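Local coordinates for uncharacterized protein MG027 (PDB 1Q8C) that is of unknown function, but has an all-helical structure homologous to NusB proteins, which suggests, without proving, a related role, at residues Ser27-Leu32 against Glu66-Phe71; Val61-Glu66 against Glu112-Asn117; Leu80-Glu85 against Gln142-Leu147; Thr103-Cys108 against Leu129-Tyr134; Pro121-Glu126 against Leu146-Leu151. All blocks are in the same frame, centred on the assembly; numbering follows the deposited sequence.

Interaction 1 of 5, residues Ser27-Leu32 against Glu66-Phe71; sequences SLLFFL and ENIFSF
A single side chain, Ile68, makes up one whole half of this contact, receiving Leu29 and Leu32 from the chain where helix 14-28 runs out. Its outermost carbon does the work. CD1 of Leu32 approaches CD1 of Ile68 tip to tip, so closely in the model that the exact placing of these two methyls is doubtful. Leu29 comes alongside instead, running counter to the isoleucine, with its CD2 4.1 Å from Ile68 CD1. Because Ile68 carries CG1 anti to its backbone N (chi1 171°), the longer branch is directed from helix 55-81 toward the two leucines, while CG2 stays close to the backbone. The two backbones remain well apart, about 9.7 Å between the CA atoms of Leu32 and Ile68. Next to this patch Phe71 points into the fold against Leu107 and Leu110 of helix 100-116, and Leu28 packs on Ile39 of helix 36-45. In this NusB-like bundle, then, the chain just after helix 14-28 is joined to helix 55-81 near the surface through aliphatic carbons, and the contact should owe its hold to dispersion and the exclusion of water, with no directional bond to fix its register.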
# COMPACT_ATOMS: atom_id res chain seq x y z
N SER A 27 -5.80 -3.54 -8.56
CA SER A 27 -6.90 -3.91 -9.44
C SER A 27 -8.13 -3.06 -9.19
O SER A 27 -8.97 -2.93 -10.08
CB SER A 27 -7.26 -5.40 -9.27
OG SER A 27 -7.83 -5.66 -7.98
N LEU A 28 -8.23 -2.51 -7.98
CA LEU A 28 -9.33 -1.64 -7.57
C LEU A 28 -9.13 -0.18 -7.97
O LEU A 28 -10.12 0.54 -8.16
CB LEU A 28 -9.49 -1.67 -6.04
CG LEU A 28 -9.99 -2.88 -5.24
CD1 LEU A 28 -9.82 -2.58 -3.78
CD2 LEU A 28 -11.46 -3.18 -5.49
N LEU A 29 -7.88 0.27 -8.09
CA LEU A 29 -7.67 1.70 -8.34
C LEU A 29 -8.17 2.18 -9.70
O LEU A 29 -8.32 3.37 -9.90
CB LEU A 29 -6.21 2.10 -8.13
CG LEU A 29 -5.77 1.97 -6.66
CD1 LEU A 29 -4.27 2.21 -6.56
CD2 LEU A 29 -6.56 2.94 -5.75
N PHE A 30 -8.46 1.26 -10.61
CA PHE A 30 -8.99 1.59 -11.92
C PHE A 30 -10.48 1.94 -11.89
O PHE A 30 -10.99 2.53 -12.84
CB PHE A 30 -8.78 0.39 -12.87
CG PHE A 30 -7.33 0.04 -13.11
CD1 PHE A 30 -6.63 0.64 -14.15
CD2 PHE A 30 -6.68 -0.89 -12.32
CE1 PHE A 30 -5.30 0.32 -14.38
CE2 PHE A 30 -5.36 -1.22 -12.54
CZ PHE A 30 -4.67 -0.61 -13.58
N PHE A 31 -11.17 1.57 -10.82
CA PHE A 31 -12.63 1.63 -10.72
C PHE A 31 -13.14 2.19 -9.39
O PHE A 31 -14.18 1.74 -8.86
CB PHE A 31 -13.18 0.21 -10.89
CG PHE A 31 -12.69 -0.49 -12.12
CD1 PHE A 31 -13.24 -0.21 -13.35
CD2 PHE A 31 -11.66 -1.42 -12.05
CE1 PHE A 31 -12.78 -0.84 -14.50
CE2 PHE A 31 -11.20 -2.05 -13.20
CZ PHE A 31 -11.76 -1.76 -14.42
N LEU A 32 -12.44 3.15 -8.81
CA LEU A 32 -12.87 3.62 -7.50
C LEU A 32 -13.98 4.66 -7.65
O LEU A 32 -14.18 5.19 -8.74
CB LEU A 32 -11.66 4.11 -6.68
CG LEU A 32 -10.95 2.97 -5.94
CD1 LEU A 32 -10.77 3.33 -4.50
CD2 LEU A 32 -11.68 1.61 -5.98
N GLU A 66 -11.40 1.57 4.67
CA GLU A 66 -12.00 2.57 5.52
C GLU A 66 -11.27 3.92 5.49
O GLU A 66 -11.82 4.93 5.94
CB GLU A 66 -12.09 2.00 6.94
CG GLU A 66 -13.05 0.80 7.02
CD GLU A 66 -13.06 0.11 8.38
OE1 GLU A 66 -12.18 0.46 9.21
OE2 GLU A 66 -13.96 -0.76 8.62
N ASN A 67 -10.08 3.95 4.90
CA ASN A 67 -9.29 5.18 4.90
C ASN A 67 -8.82 5.61 3.52
O ASN A 67 -7.97 6.48 3.42
CB ASN A 67 -8.09 4.99 5.82
CG ASN A 67 -8.51 4.74 7.26
OD1 ASN A 67 -8.85 5.67 7.99
ND2 ASN A 67 -8.53 3.46 7.66
N ILE A 68 -9.38 5.04 2.46
CA ILE A 68 -8.80 5.28 1.14
C ILE A 68 -8.85 6.77 0.73
O ILE A 68 -7.88 7.30 0.18
CB ILE A 68 -9.41 4.33 0.05
CG1 ILE A 68 -8.92 4.79 -1.34
CG2 ILE A 68 -10.93 4.30 0.13
CD1 ILE A 68 -8.63 3.68 -2.30
N PHE A 69 -9.95 7.46 1.04
CA PHE A 69 -10.04 8.88 0.71
C PHE A 69 -8.91 9.69 1.37
O PHE A 69 -8.31 10.53 0.72
CB PHE A 69 -11.41 9.46 1.10
CG PHE A 69 -11.75 10.74 0.36
CD1 PHE A 69 -12.55 10.72 -0.77
CD2 PHE A 69 -11.25 11.96 0.81
CE1 PHE A 69 -12.87 11.90 -1.43
CE2 PHE A 69 -11.56 13.15 0.15
CZ PHE A 69 -12.37 13.11 -0.98
N SER A 70 -8.61 9.42 2.64
CA SER A 70 -7.57 10.17 3.34
C SER A 70 -6.18 9.81 2.87
O SER A 70 -5.34 10.68 2.68
CB SER A 70 -7.63 9.90 4.83
OG SER A 70 -8.92 10.12 5.31
N PHE A 71 -5.92 8.51 2.74
CA PHE A 71 -4.63 8.03 2.24
C PHE A 71 -4.34 8.64 0.87
O PHE A 71 -3.27 9.17 0.63
CB PHE A 71 -4.62 6.49 2.16
CG PHE A 71 -4.59 5.77 3.51
CD1 PHE A 71 -4.78 4.40 3.57
CD2 PHE A 71 -4.36 6.45 4.70
CE1 PHE A 71 -4.74 3.72 4.78
CE2 PHE A 71 -4.32 5.76 5.91
CZ PHE A 71 -4.51 4.40 5.95

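Interaction 2 of 5, residues Val61-Glu66 against Glu112-Asn117; sequences VKAFSE and EQKAHN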
# COMPACT_ATOMS: atom_id res chain seq x y z
N VAL A 61 -6.52 -4.84 4.46
CA VAL A 61 -7.52 -4.47 3.46
C VAL A 61 -8.70 -3.74 4.10
O VAL A 61 -9.34 -2.90 3.47
CB VAL A 61 -8.00 -5.72 2.72
CG1 VAL A 61 -9.29 -5.45 1.91
CG2 VAL A 61 -6.86 -6.22 1.83
N LYS A 62 -8.97 -4.06 5.34
CA LYS A 62 -10.01 -3.41 6.10
C LYS A 62 -9.60 -1.96 6.41
O LYS A 62 -10.41 -1.05 6.26
CB LYS A 62 -10.32 -4.23 7.38
CG LYS A 62 -11.22 -3.53 8.43
CD LYS A 62 -11.96 -4.52 9.35
CE LYS A 62 -13.26 -3.93 9.94
NZ LYS A 62 -13.08 -3.08 11.15
N ALA A 63 -8.37 -1.75 6.85
CA ALA A 63 -7.85 -0.41 7.11
C ALA A 63 -7.84 0.42 5.82
O ALA A 63 -8.23 1.59 5.82
CB ALA A 63 -6.47 -0.50 7.71
N PHE A 64 -7.41 -0.21 4.72
CA PHE A 64 -7.41 0.39 3.38
C PHE A 64 -8.83 0.84 2.95
O PHE A 64 -9.02 1.95 2.45
CB PHE A 64 -6.89 -0.63 2.35
CG PHE A 64 -7.22 -0.29 0.94
CD1 PHE A 64 -6.48 0.65 0.25
CD2 PHE A 64 -8.27 -0.90 0.30
CE1 PHE A 64 -6.81 0.97 -1.05
CE2 PHE A 64 -8.60 -0.58 -0.99
CZ PHE A 64 -7.88 0.34 -1.67
N SER A 65 -9.81 -0.06 3.13
CA SER A 65 -11.19 0.17 2.71
C SER A 65 -11.82 1.35 3.44
O SER A 65 -12.65 2.04 2.89
CB SER A 65 -12.05 -1.08 2.91
OG SER A 65 -12.34 -1.30 4.29
N GLU A 66 -11.40 1.57 4.67
CA GLU A 66 -12.00 2.57 5.52
C GLU A 66 -11.27 3.92 5.49
O GLU A 66 -11.82 4.93 5.94
CB GLU A 66 -12.09 2.00 6.94
CG GLU A 66 -13.05 0.80 7.02
CD GLU A 66 -13.06 0.11 8.38
OE1 GLU A 66 -12.18 0.46 9.21
OE2 GLU A 66 -13.96 -0.76 8.62
N GLU A 112 -1.09 -0.86 6.26
CA GLU A 112 -0.48 -1.83 7.15
C GLU A 112 -0.01 -1.17 8.42
O GLU A 112 -0.10 -1.75 9.50
CB GLU A 112 0.70 -2.56 6.48
CG GLU A 112 1.41 -3.47 7.47
CD GLU A 112 2.55 -4.31 6.91
OE1 GLU A 112 3.23 -4.95 7.75
OE2 GLU A 112 2.76 -4.36 5.67
N GLN A 113 0.53 0.03 8.32
CA GLN A 113 0.95 0.71 9.53
C GLN A 113 -0.26 0.99 10.39
O GLN A 113 -0.18 0.96 11.61
CB GLN A 113 1.69 2.00 9.22
CG GLN A 113 2.24 2.60 10.50
CD GLN A 113 3.31 3.64 10.26
OE1 GLN A 113 4.45 3.44 10.63
NE2 GLN A 113 2.93 4.75 9.67
N LYS A 114 -1.38 1.29 9.73
CA LYS A 114 -2.64 1.55 10.42
C LYS A 114 -3.18 0.29 11.10
O LYS A 114 -3.59 0.32 12.25
CB LYS A 114 -3.68 2.08 9.41
CG LYS A 114 -5.07 2.35 9.99
CD LYS A 114 -5.07 3.56 10.88
CE LYS A 114 -6.26 4.46 10.63
NZ LYS A 114 -6.00 5.51 9.58
N ALA A 115 -3.18 -0.84 10.40
CA ALA A 115 -3.78 -2.07 10.94
C ALA A 115 -2.89 -2.77 11.97
O ALA A 115 -3.35 -3.25 13.01
CB ALA A 115 -4.08 -3.01 9.80
N HIS A 116 -1.61 -2.83 11.67
CA HIS A 116 -0.66 -3.65 12.41
C HIS A 116 0.45 -2.87 13.11
O HIS A 116 1.19 -3.45 13.89
CB HIS A 116 -0.07 -4.66 11.46
CG HIS A 116 -1.07 -5.61 10.91
ND1 HIS A 116 -1.85 -6.42 11.71
CD2 HIS A 116 -1.44 -5.88 9.63
CE1 HIS A 116 -2.63 -7.17 10.96
NE2 HIS A 116 -2.40 -6.87 9.69
N ASN A 117 0.56 -1.58 12.83
CA ASN A 117 1.54 -0.72 13.50
C ASN A 117 2.98 -1.17 13.19
O ASN A 117 3.86 -1.02 14.00
CB ASN A 117 1.28 -0.67 15.01
CG ASN A 117 -0.05 0.00 15.35
OD1 ASN A 117 -0.94 -0.60 15.94
ND2 ASN A 117 -0.17 1.27 14.97
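On one face of the His116 imidazole, 3.9 Å above its plane and toward the rim, sits CB of Ala115, the methyl that also meets Ala63 across the contact; Trp56 of helix 55-81 stacks with the same ring. A second ring, that of Phe64, has Val61 O at its edge, in plane, and turns from helix 100-116 toward Ile25 and Leu28 of helix 14-28. The setting is a close helix-helix packing of the NusB-like fold, made on alanines: the CA atoms of Ala63 and Ala115 come within 5.8 Å, and their CB atoms touch at 4.0 Å. Lys114 flanks the alanine pair with its aliphatic base. Its CG, anti to the backbone N (chi1 178°), lies 3.9 Å from Ala63 CB, after which the chain bends at each further torsion and takes NZ up to Asn67 OD1, a weak hydrogen bond. A sodium ion is bound about 4 Å from the nearest atom of the Lys114 side chain. On the outer side of helix 55-81, Lys62 and Glu66 form a long, weak salt bridge one turn apart. Lys62 O is gripped twice from the same face of its plane, by Glu66 N and by Ser65 OG, the hydroxyl donating at 2.8 Å.

Interaction 3 of 5, residues Leu80-Glu85 against Gln142-Leu147; sequences LKNQLE and QTHALL
An inverse gamma turn centred on Asn82, where helix 55-81 gives out, presents the asparagine amide to His144 and Leu146 in the C-terminal tail of this NusB-like fold. The two ends of the amide have different company. ND2 stands 4.1 Å from both CE1 and ND1 of His144, reaching the ring at a slant, with the amide and imidazole planes 36° apart. OD1 instead lies 3.9 Å from CD1 of Leu146, whose side chain runs past it in the contrary sense. The asparagine side chain leaves toward the tail, and with CG beside the backbone N (chi1 -57°) the amide is set beside both partners, while the CA atoms of Asn82 and Leu146 stay 9.9 Å apart. These are van der Waals approaches without a hydrogen bond between the two segments. Around His144 and Leu146 the modelled backbone is partly too tight, so fine details are less certain. Leu146 also touches Gln78, and Leu147 packs on Lys74 and Ile75 of helix 55-81. Gln142 O lies over the centre of one face of the His144 ring, 3.7 Å above its plane. Within the tail, His144 ND1 also donates a weak, bent hydrogen bond of 3.0 Å to Gln142 OE1, at an N-H...O angle of 126°.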
# COMPACT_ATOMS: atom_id res chain seq x y z
N LEU A 80 3.41 16.66 -4.09
CA LEU A 80 3.48 18.11 -4.37
C LEU A 80 4.46 18.81 -3.43
O LEU A 80 5.31 19.60 -3.87
CB LEU A 80 2.10 18.78 -4.28
CG LEU A 80 1.65 19.45 -2.97
CD1 LEU A 80 2.31 20.81 -2.75
CD2 LEU A 80 0.15 19.61 -2.94
N LYS A 81 4.33 18.51 -2.14
CA LYS A 81 5.14 19.11 -1.09
C LYS A 81 6.62 18.79 -1.28
O LYS A 81 7.50 19.45 -0.69
CB LYS A 81 4.63 18.66 0.27
CG LYS A 81 5.27 19.34 1.45
CD LYS A 81 4.36 19.31 2.67
CE LYS A 81 4.74 20.41 3.66
NZ LYS A 81 3.76 20.49 4.78
N ASN A 82 6.90 17.78 -2.11
CA ASN A 82 8.26 17.50 -2.57
C ASN A 82 8.57 18.49 -3.72
O ASN A 82 8.35 18.18 -4.90
CB ASN A 82 8.41 16.04 -3.03
CG ASN A 82 8.04 15.03 -1.94
OD1 ASN A 82 8.06 15.34 -0.75
ND2 ASN A 82 7.71 13.80 -2.35
N GLN A 83 9.04 19.68 -3.35
CA GLN A 83 9.39 20.76 -4.29
C GLN A 83 10.65 21.49 -3.82
O GLN A 83 10.67 22.73 -3.76
CB GLN A 83 8.23 21.75 -4.46
CG GLN A 83 7.24 21.36 -5.55
CD GLN A 83 5.95 22.17 -5.48
OE1 GLN A 83 5.96 23.33 -5.03
NE2 GLN A 83 4.85 21.56 -5.93
N LEU A 84 11.69 20.72 -3.52
CA LEU A 84 12.91 21.22 -2.88
C LEU A 84 13.88 21.93 -3.81
O LEU A 84 13.74 21.85 -5.04
CB LEU A 84 13.65 20.07 -2.20
CG LEU A 84 12.78 19.11 -1.38
CD1 LEU A 84 13.60 17.94 -0.86
CD2 LEU A 84 12.09 19.86 -0.24
N GLU A 85 14.85 22.62 -3.20
CA GLU A 85 15.89 23.40 -3.88
C GLU A 85 17.29 22.77 -3.69
O GLU A 85 18.02 22.51 -4.66
CB GLU A 85 15.92 24.83 -3.33
CG GLU A 85 14.93 25.81 -3.96
CD GLU A 85 13.49 25.30 -3.94
OE1 GLU A 85 13.10 24.59 -4.90
OE2 GLU A 85 12.76 25.59 -2.96
N GLN A 142 10.26 6.34 -2.50
CA GLN A 142 10.20 5.66 -1.22
C GLN A 142 8.77 5.61 -0.74
O GLN A 142 7.91 6.26 -1.33
CB GLN A 142 11.11 6.41 -0.20
CG GLN A 142 10.53 7.68 0.49
CD GLN A 142 9.97 8.80 -0.45
OE1 GLN A 142 9.72 9.93 -0.00
NE2 GLN A 142 9.78 8.49 -1.73
N THR A 143 8.50 4.88 0.35
CA THR A 143 7.16 4.94 0.95
C THR A 143 7.16 6.18 1.79
O THR A 143 6.85 6.14 2.98
CB THR A 143 6.86 3.82 1.87
OG1 THR A 143 7.22 2.58 1.25
CG2 THR A 143 5.34 3.76 2.09
N HIS A 144 7.55 7.27 1.17
CA HIS A 144 7.67 8.48 1.89
C HIS A 144 8.08 8.20 3.35
O HIS A 144 7.32 7.63 4.16
CB HIS A 144 6.39 9.27 1.63
CG HIS A 144 6.06 9.34 0.17
ND1 HIS A 144 6.79 10.10 -0.72
CD2 HIS A 144 5.13 8.70 -0.57
CE1 HIS A 144 6.30 9.95 -1.94
NE2 HIS A 144 5.28 9.11 -1.87
N ALA A 145 9.35 8.54 3.62
CA ALA A 145 9.88 8.65 4.97
C ALA A 145 9.05 9.73 5.63
O ALA A 145 9.01 9.84 6.86
CB ALA A 145 11.39 9.04 4.95
N LEU A 146 8.37 10.52 4.79
CA LEU A 146 7.43 11.55 5.25
C LEU A 146 6.01 11.03 5.61
O LEU A 146 5.41 11.56 6.54
CB LEU A 146 7.33 12.68 4.22
CG LEU A 146 8.57 13.60 4.20
CD1 LEU A 146 8.96 13.96 2.78
CD2 LEU A 146 8.36 14.88 5.05
N LEU A 147 5.49 10.02 4.90
CA LEU A 147 4.12 9.56 5.15
C LEU A 147 3.93 8.56 6.30
O LEU A 147 2.85 8.51 6.87
CB LEU A 147 3.46 8.99 3.87
CG LEU A 147 2.94 10.05 2.87
CD1 LEU A 147 2.41 9.44 1.59
CD2 LEU A 147 1.85 10.92 3.48

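Interaction 4 of 5, residues Thr103-Cys108 against Leu129-Tyr134; sequences TAVVLC and LIMDHY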
# COMPACT_ATOMS: atom_id res chain seq x y z
N THR A 103 1.45 3.66 -6.50
CA THR A 103 0.42 4.13 -5.58
C THR A 103 -0.11 2.95 -4.74
O THR A 103 -0.26 3.06 -3.54
CB THR A 103 -0.76 4.84 -6.32
OG1 THR A 103 -0.30 6.00 -7.03
CG2 THR A 103 -1.77 5.41 -5.33
N ALA A 104 -0.37 1.81 -5.38
CA ALA A 104 -0.94 0.64 -4.68
C ALA A 104 0.03 0.13 -3.62
O ALA A 104 -0.38 -0.30 -2.54
CB ALA A 104 -1.28 -0.47 -5.69
N VAL A 105 1.32 0.18 -3.95
CA VAL A 105 2.38 -0.15 -3.00
C VAL A 105 2.39 0.83 -1.81
O VAL A 105 2.51 0.40 -0.67
CB VAL A 105 3.77 -0.13 -3.65
CG1 VAL A 105 4.86 -0.22 -2.57
CG2 VAL A 105 3.90 -1.24 -4.69
N VAL A 106 2.26 2.12 -2.08
CA VAL A 106 2.25 3.12 -1.00
C VAL A 106 0.97 2.98 -0.14
O VAL A 106 1.04 3.06 1.07
CB VAL A 106 2.37 4.57 -1.52
CG1 VAL A 106 2.15 5.56 -0.37
CG2 VAL A 106 3.75 4.82 -2.15
N LEU A 107 -0.18 2.79 -0.75
CA LEU A 107 -1.41 2.62 0.03
C LEU A 107 -1.38 1.37 0.90
O LEU A 107 -2.02 1.33 1.94
CB LEU A 107 -2.63 2.56 -0.89
CG LEU A 107 -2.94 3.92 -1.50
CD1 LEU A 107 -3.83 3.74 -2.71
CD2 LEU A 107 -3.59 4.81 -0.47
N CYS A 108 -0.64 0.35 0.48
CA CYS A 108 -0.57 -0.88 1.27
C CYS A 108 0.21 -0.62 2.55
O CYS A 108 -0.18 -1.07 3.62
CB CYS A 108 0.03 -2.04 0.45
SG CYS A 108 0.23 -3.63 1.35
N LEU A 129 11.32 -3.74 -1.88
CA LEU A 129 11.43 -5.12 -2.29
C LEU A 129 10.29 -5.53 -3.23
O LEU A 129 10.50 -6.30 -4.16
CB LEU A 129 11.43 -6.02 -1.04
CG LEU A 129 12.27 -7.29 -1.10
CD1 LEU A 129 13.70 -7.00 -1.59
CD2 LEU A 129 12.28 -7.95 0.27
N ILE A 130 9.10 -4.98 -2.99
CA ILE A 130 7.94 -5.22 -3.85
C ILE A 130 8.07 -4.47 -5.19
O ILE A 130 7.68 -4.96 -6.25
CB ILE A 130 6.65 -4.84 -3.11
CG1 ILE A 130 6.51 -5.71 -1.85
CG2 ILE A 130 5.45 -4.95 -4.05
CD1 ILE A 130 5.13 -5.64 -1.16
N MET A 131 8.64 -3.27 -5.14
CA MET A 131 8.89 -2.51 -6.35
C MET A 131 9.87 -3.28 -7.27
O MET A 131 9.68 -3.31 -8.48
CB MET A 131 9.44 -1.13 -5.99
CG MET A 131 8.39 -0.27 -5.27
SD MET A 131 7.10 0.41 -6.33
CE MET A 131 7.97 1.94 -6.92
N ASP A 132 10.89 -3.89 -6.68
CA ASP A 132 11.83 -4.73 -7.43
C ASP A 132 11.12 -5.94 -8.04
O ASP A 132 11.41 -6.33 -9.17
CB ASP A 132 12.93 -5.25 -6.51
CG ASP A 132 14.01 -4.22 -6.22
OD1 ASP A 132 13.99 -3.13 -6.85
OD2 ASP A 132 14.92 -4.43 -5.39
N HIS A 133 10.20 -6.52 -7.27
CA HIS A 133 9.42 -7.68 -7.71
C HIS A 133 8.64 -7.36 -8.97
O HIS A 133 8.51 -8.21 -9.85
CB HIS A 133 8.49 -8.16 -6.59
CG HIS A 133 7.49 -9.17 -7.04
ND1 HIS A 133 6.32 -8.83 -7.69
CD2 HIS A 133 7.49 -10.52 -6.95
CE1 HIS A 133 5.64 -9.92 -7.98
NE2 HIS A 133 6.32 -10.96 -7.54
N TYR A 134 8.13 -6.13 -9.06
CA TYR A 134 7.36 -5.67 -10.22
C TYR A 134 8.27 -4.92 -11.21
O TYR A 134 7.79 -4.19 -12.09
CB TYR A 134 6.21 -4.77 -9.75
CG TYR A 134 5.05 -5.49 -9.09
CD1 TYR A 134 4.79 -5.33 -7.73
CD2 TYR A 134 4.20 -6.31 -9.83
CE1 TYR A 134 3.71 -5.96 -7.12
CE2 TYR A 134 3.12 -6.95 -9.23
CZ TYR A 134 2.89 -6.77 -7.87
OH TYR A 134 1.83 -7.40 -7.26
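Val105 alone carries the first side of this contact, touching Ile130 and Met131, and the sequence around it illustrates how one helix shares its faces among several partners. The walk begins at Thr103, whose side chain rests on Gln72 of helix 55-81 and whose OG1 bonds to Asp99 O, and passes Ala104, its methyl against Leu29. Then comes Val105, aimed at helix 120-133, the two backbones 7.6 Å apart between the CA atoms of Val105 and Ile130. One branch, CG2, makes both close approaches: it lies 4.1 Å from Ile130 CG2, the side chains passing in opposite senses, and 4.0 Å from Met131 SD, which comes at a slant. Met131 starts off to one side of the contact, but the bend at chi2 (-75°) brings SD back to the valine, and a further bend at chi3 turns CE. Beyond Val105, Val106 packs on Ile75 of helix 55-81, Leu107 on Phe71 and Ile75, and Cys108 on Val22 of helix 14-28. All three touching residues are buried, and the partners are methyls and a thioether. Consecutive helices of the NusB-like fold are therefore held here by shape and hydrophobic burial, with the polarisable sulfur probably adding some dispersion energy and with no hydrogen bond between the two segments.

Interaction 5 of 5, residues Pro121-Glu126 against Leu146-Leu151; sequences PLLISE and LLDKLL
Between Pro121 and Leu123, the two residues that touch the tail at Leu150 and Asp148, Leu122 O is gripped twice: Glu126 N gives the regular helical bond at 3.0 Å, and Ser125 OG, also at 3.0 Å, donates from 37° above the carbonyl plane, on the same face. The tail itself meets Pro121, Leu123 and Ile124. CD1 of Leu150 comes to CD of Pro121 at 3.7 Å, the leucine lying nearly square across the proline ring; CG anti to the backbone N (chi1 -171°) swings it there. In this NusB-like bundle the extended C terminus thus runs along the start of helix 120-133. Further back, the buried Asp148 sets its carboxylate against hydrocarbon, OD2 lying 4.2 Å from Leu123 CD1. Burial of this kind would tend to raise its pKa, while the nearby Lys120 would probably work the other way. Asp148 OD1 lies 4.5 Å from Ile124 CG1, a loose approach.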
# COMPACT_ATOMS: atom_id res chain seq x y z
N PRO A 121 11.01 1.37 9.22
CA PRO A 121 12.12 0.76 8.46
C PRO A 121 11.70 -0.53 7.75
O PRO A 121 12.03 -0.72 6.59
CB PRO A 121 13.18 0.50 9.53
CG PRO A 121 12.81 1.43 10.68
CD PRO A 121 11.33 1.46 10.66
N LEU A 122 10.95 -1.39 8.44
CA LEU A 122 10.50 -2.65 7.86
C LEU A 122 9.57 -2.41 6.67
O LEU A 122 9.70 -3.08 5.65
CB LEU A 122 9.79 -3.55 8.90
CG LEU A 122 9.27 -4.90 8.39
CD1 LEU A 122 10.40 -5.67 7.77
CD2 LEU A 122 8.65 -5.74 9.49
N LEU A 123 8.64 -1.45 6.80
CA LEU A 123 7.66 -1.11 5.77
C LEU A 123 8.36 -0.60 4.50
O LEU A 123 8.04 -1.04 3.39
CB LEU A 123 6.68 -0.03 6.28
CG LEU A 123 5.63 -0.46 7.30
CD1 LEU A 123 4.96 0.71 7.94
CD2 LEU A 123 4.59 -1.30 6.63
N ILE A 124 9.30 0.31 4.67
CA ILE A 124 10.03 0.86 3.53
C ILE A 124 10.85 -0.23 2.83
O ILE A 124 10.73 -0.39 1.62
CB ILE A 124 10.92 2.08 3.94
CG1 ILE A 124 10.03 3.30 4.26
CG2 ILE A 124 11.93 2.43 2.82
CD1 ILE A 124 10.77 4.45 4.95
N SER A 125 11.65 -0.99 3.55
CA SER A 125 12.48 -1.99 2.87
C SER A 125 11.57 -2.92 2.10
O SER A 125 11.76 -3.16 0.91
CB SER A 125 13.33 -2.78 3.85
OG SER A 125 12.52 -3.55 4.69
N GLU A 126 10.53 -3.40 2.78
CA GLU A 126 9.57 -4.29 2.16
C GLU A 126 8.94 -3.67 0.91
O GLU A 126 8.72 -4.33 -0.07
CB GLU A 126 8.46 -4.65 3.13
CG GLU A 126 8.21 -6.14 3.20
CD GLU A 126 9.22 -6.80 4.07
OE1 GLU A 126 9.44 -6.25 5.16
OE2 GLU A 126 9.79 -7.83 3.68
N LEU A 146 8.37 10.52 4.79
CA LEU A 146 7.43 11.55 5.25
C LEU A 146 6.01 11.03 5.61
O LEU A 146 5.41 11.56 6.54
CB LEU A 146 7.33 12.68 4.22
CG LEU A 146 8.57 13.60 4.20
CD1 LEU A 146 8.96 13.96 2.78
CD2 LEU A 146 8.36 14.88 5.05
N LEU A 147 5.49 10.02 4.90
CA LEU A 147 4.12 9.56 5.15
C LEU A 147 3.93 8.56 6.30
O LEU A 147 2.85 8.51 6.87
CB LEU A 147 3.46 8.99 3.87
CG LEU A 147 2.94 10.05 2.87
CD1 LEU A 147 2.41 9.44 1.59
CD2 LEU A 147 1.85 10.92 3.48
N ASP A 148 4.96 7.78 6.63
CA ASP A 148 4.87 6.80 7.71
C ASP A 148 5.45 7.42 8.97
O ASP A 148 6.29 8.32 8.90
CB ASP A 148 5.68 5.52 7.39
CG ASP A 148 5.04 4.63 6.33
OD1 ASP A 148 5.81 4.08 5.50
OD2 ASP A 148 3.81 4.38 6.28
N LYS A 149 5.02 6.90 10.13
CA LYS A 149 5.57 7.26 11.44
C LYS A 149 6.67 6.26 11.86
O LYS A 149 6.48 5.03 11.75
CB LYS A 149 4.46 7.28 12.51
CG LYS A 149 3.80 5.90 12.72
CD LYS A 149 2.65 5.82 13.76
CE LYS A 149 1.82 4.50 13.57
NZ LYS A 149 2.51 3.26 14.00
N LEU A 150 7.82 6.77 12.31
CA LEU A 150 8.82 5.93 12.97
C LEU A 150 8.41 5.97 14.42
O LEU A 150 8.14 7.05 14.94
CB LEU A 150 10.25 6.49 12.78
CG LEU A 150 11.53 5.71 13.20
CD1 LEU A 150 11.41 4.20 13.15
CD2 LEU A 150 12.73 6.15 12.34
N LEU A 151 8.35 4.80 15.07
CA LEU A 151 7.74 4.66 16.40
C LEU A 151 8.56 5.36 17.48
O LEU A 151 9.32 4.75 18.25
CB LEU A 151 7.53 3.17 16.76
CG LEU A 151 7.14 2.16 15.66
CD1 LEU A 151 7.24 0.71 16.18
CD2 LEU A 151 5.76 2.40 15.09
OXT LEU A 151 8.50 6.59 17.65

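From the N terminus, helix 14-28 and the loop after it reach helix 55-81 in interaction 1, closing a loop that contains helix 36-45. Interaction 2 opens before that loop is shut and joins helix 55-81 to helix 100-116, so the two cross; they share Glu66 and touch. Interaction 3, linking the far end of helix 55-81 to the tail, crosses interaction 2 and encloses interaction 4, which pairs helices 100-116 and 120-133 and crosses interaction 2 on helix 100-116. Interaction 5 crosses interaction 4 and ends on the same tail as interaction 3, sharing Leu146 and Leu147. Interactions 1 and 5 lie on opposite sides of the chain's centre.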